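Local atomic coordinates of ABC transporter periplasmic peptide-binding protein (PDB entry 4QFL), a protein that binds dipeptides of varied sequence in the periplasm, probably delivering them to an ABC transporter for uptake into the cell. Residues 43-48 / 123-128. Sequence-based numbering, arbitrary orientation.
With PHE (phenylalanine), chain D; ALA (alanine), chain C.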
loop_
_atom_site.group_PDB
_atom_site.type_symbol
_atom_site.label_atom_id
_atom_site.label_comp_id
_atom_site.label_asym_id
_atom_site.label_seq_id
_atom_site.Cartn_x
_atom_site.Cartn_y
_atom_site.Cartn_z
ATOM N N ASN A 43 -13.010 3.252 5.565
ATOM C CA ASN A 43 -12.887 1.806 5.630
ATOM C C ASN A 43 -11.706 1.320 4.796
ATOM O O ASN A 43 -11.716 1.440 3.571
ATOM C CB ASN A 43 -14.180 1.147 5.159
ATOM C CG ASN A 43 -14.059 -0.346 5.046
ATOM O OD1 ASN A 43 -13.076 -0.944 5.490
ATOM N ND2 ASN A 43 -15.069 -0.969 4.451
ATOM N N PRO A 44 -10.684 0.750 5.459
ATOM C CA PRO A 44 -9.447 0.316 4.792
ATOM C C PRO A 44 -9.671 -0.724 3.695
ATOM O O PRO A 44 -8.829 -0.865 2.813
ATOM C CB PRO A 44 -8.632 -0.299 5.937
ATOM C CG PRO A 44 -9.171 0.348 7.173
ATOM C CD PRO A 44 -10.625 0.564 6.918
ATOM N N GLN A 45 -10.783 -1.445 3.772
ATOM C CA GLN A 45 -11.134 -2.476 2.794
ATOM C C GLN A 45 -11.206 -1.995 1.350
ATOM O O GLN A 45 -10.941 -2.756 0.423
ATOM C CB GLN A 45 -12.491 -3.088 3.143
ATOM C CG GLN A 45 -12.508 -3.909 4.413
ATOM C CD GLN A 45 -13.827 -4.622 4.583
ATOM O OE1 GLN A 45 -14.876 -4.088 4.227
ATOM N NE2 GLN A 45 -13.783 -5.839 5.115
ATOM N N VAL A 46 -11.578 -0.732 1.168
ATOM C CA VAL A 46 -11.948 -0.231 -0.144
ATOM C C VAL A 46 -10.806 0.463 -0.905
ATOM O O VAL A 46 -11.003 0.988 -2.003
ATOM C CB VAL A 46 -13.190 0.683 -0.046
ATOM C CG1 VAL A 46 -14.310 -0.022 0.725
ATOM C CG2 VAL A 46 -12.855 1.990 0.608
ATOM N N THR A 47 -9.604 0.438 -0.332
ATOM C CA THR A 47 -8.477 1.113 -0.947
ATOM C C THR A 47 -7.160 0.357 -0.757
ATOM O O THR A 47 -7.023 -0.439 0.177
ATOM C CB THR A 47 -8.318 2.514 -0.348
ATOM O OG1 THR A 47 -7.438 3.281 -1.168
ATOM C CG2 THR A 47 -7.734 2.420 1.043
ATOM N N THR A 48 -6.208 0.603 -1.660
ATOM C CA THR A 48 -4.825 0.215 -1.450
ATOM C C THR A 48 -3.928 1.446 -1.435
ATOM O O THR A 48 -2.720 1.344 -1.632
ATOM C CB THR A 48 -4.311 -0.737 -2.526
ATOM O OG1 THR A 48 -4.391 -0.103 -3.808
ATOM C CG2 THR A 48 -5.127 -2.008 -2.535
ATOM N N SER A 123 -16.869 -11.889 5.333
ATOM C CA SER A 123 -17.805 -12.373 4.335
ATOM C C SER A 123 -18.264 -11.220 3.443
ATOM O O SER A 123 -18.690 -11.451 2.320
ATOM C CB SER A 123 -18.995 -13.101 4.960
ATOM O OG SER A 123 -19.851 -12.203 5.638
ATOM N N ARG A 124 -18.161 -9.981 3.917
ATOM C CA ARG A 124 -18.464 -8.842 3.047
ATOM C C ARG A 124 -17.633 -8.892 1.758
ATOM O O ARG A 124 -18.067 -8.431 0.704
ATOM C CB ARG A 124 -18.238 -7.505 3.770
ATOM C CG ARG A 124 -18.405 -6.288 2.859
ATOM C CD ARG A 124 -18.317 -4.953 3.581
ATOM N NE ARG A 124 -18.596 -3.849 2.659
ATOM C CZ ARG A 124 -18.495 -2.564 2.982
ATOM N NH1 ARG A 124 -18.118 -2.211 4.202
ATOM N NH2 ARG A 124 -18.757 -1.631 2.084
ATOM N N LEU A 125 -16.436 -9.458 1.845
ATOM C CA LEU A 125 -15.527 -9.515 0.696
ATOM C C LEU A 125 -15.872 -10.604 -0.329
ATOM O O LEU A 125 -15.859 -10.350 -1.533
ATOM C CB LEU A 125 -14.078 -9.703 1.162
ATOM C CG LEU A 125 -13.599 -8.792 2.285
ATOM C CD1 LEU A 125 -12.238 -9.274 2.768
ATOM C CD2 LEU A 125 -13.542 -7.342 1.825
ATOM N N PHE A 126 -16.186 -11.808 0.139
ATOM C CA PHE A 126 -16.323 -12.936 -0.779
ATOM C C PHE A 126 -17.755 -13.407 -0.982
ATOM O O PHE A 126 -18.038 -14.131 -1.931
ATOM C CB PHE A 126 -15.485 -14.123 -0.301
ATOM C CG PHE A 126 -15.968 -14.721 0.987
ATOM C CD1 PHE A 126 -17.090 -15.525 1.015
ATOM C CD2 PHE A 126 -15.300 -14.481 2.171
ATOM C CE1 PHE A 126 -17.539 -16.068 2.195
ATOM C CE2 PHE A 126 -15.749 -15.028 3.354
ATOM C CZ PHE A 126 -16.871 -15.825 3.366
ATOM N N ASP A 127 -18.648 -13.022 -0.083
ATOM C CA ASP A 127 -20.011 -13.528 -0.122
ATOM C C ASP A 127 -20.934 -12.532 -0.791
ATOM O O ASP A 127 -21.215 -11.476 -0.239
ATOM C CB ASP A 127 -20.498 -13.822 1.296
ATOM C CG ASP A 127 -21.764 -14.653 1.327
ATOM O OD1 ASP A 127 -22.470 -14.739 0.296
ATOM O OD2 ASP A 127 -22.060 -15.208 2.403
ATOM N N VAL A 128 -21.416 -12.871 -1.979
ATOM C CA VAL A 128 -22.330 -11.992 -2.701
ATOM C C VAL A 128 -23.654 -11.840 -1.960
ATOM O O VAL A 128 -24.437 -10.942 -2.263
ATOM C CB VAL A 128 -22.600 -12.497 -4.128
ATOM C CG1 VAL A 128 -21.481 -12.087 -5.065
ATOM C CG2 VAL A 128 -22.783 -14.001 -4.116
HETATM N N PHE D . 0.036 1.863 -2.350
HETATM C CA PHE D . 0.603 2.923 -3.176
HETATM C C PHE D . 1.085 4.055 -2.299
HETATM O O PHE D . 2.081 4.703 -2.604
HETATM C CB PHE D . -0.451 3.470 -4.132
HETATM C CG PHE D . -0.811 2.537 -5.235
HETATM C CD1 PHE D . 0.174 1.912 -5.983
HETATM C CD2 PHE D . -2.131 2.287 -5.532
HETATM C CE1 PHE D . -0.149 1.065 -7.006
HETATM C CE2 PHE D . -2.465 1.440 -6.556
HETATM C CZ PHE D . -1.476 0.822 -7.294
HETATM O OXT PHE D . 0.479 4.349 -1.268
HETATM N N ALA C . 0.860 -1.128 -0.492
HETATM C CA ALA C . 0.061 0.077 -0.694
HETATM C C ALA C . 0.793 1.069 -1.595
HETATM O O ALA C . 2.023 1.105 -1.615
HETATM C CB ALA C . -0.284 0.722 0.651
#
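Gln-45 and Asn-43 meet Arg-124 and Leu-125 where an Asx turn at the start of the 3-10 segment 44-46 faces the C-terminal part of helix 115-126 in this family 5 solute-binding protein. Within the turn, Asn-43 OD1 accepts the backbone N of Gln-45 at 2.9 Å, the donor lying above the carbonyl plane. Asn-43 ND2 gives a nearly straight bond (175°) to Gln-45 OE1 at 3.1 Å, fixing the rotation of both amides. No hydrogen bond crosses between 43-48 and 123-128. Arg-124, its CG anti to the backbone N (chi1 174°) and its chain extended to NE, brings NH1 within 3.3 Å of Asn-43 ND2. Asp-204 draws these side chains together, OD1 accepting from ND2 and OD2 pairing with Arg-124 NH2. With an alanine at Asn-43, the Asx-turn bond would be lost, and Gln-45 OE1 and Asp-204 would probably each be left without this donor. The remaining contacts are van der Waals: Gln-45 OE1 lies 3.6 Å from Arg-124 CD, amide and guanidinium planes 69° apart, and Leu-125 CD2 sits 3.6 Å from Gln-45 NE2, which bonds to Thr-121 O. Further along the loop, in the dipeptide pocket, Thr-48 O accepts the bound phenylalanine N at 2.9 Å.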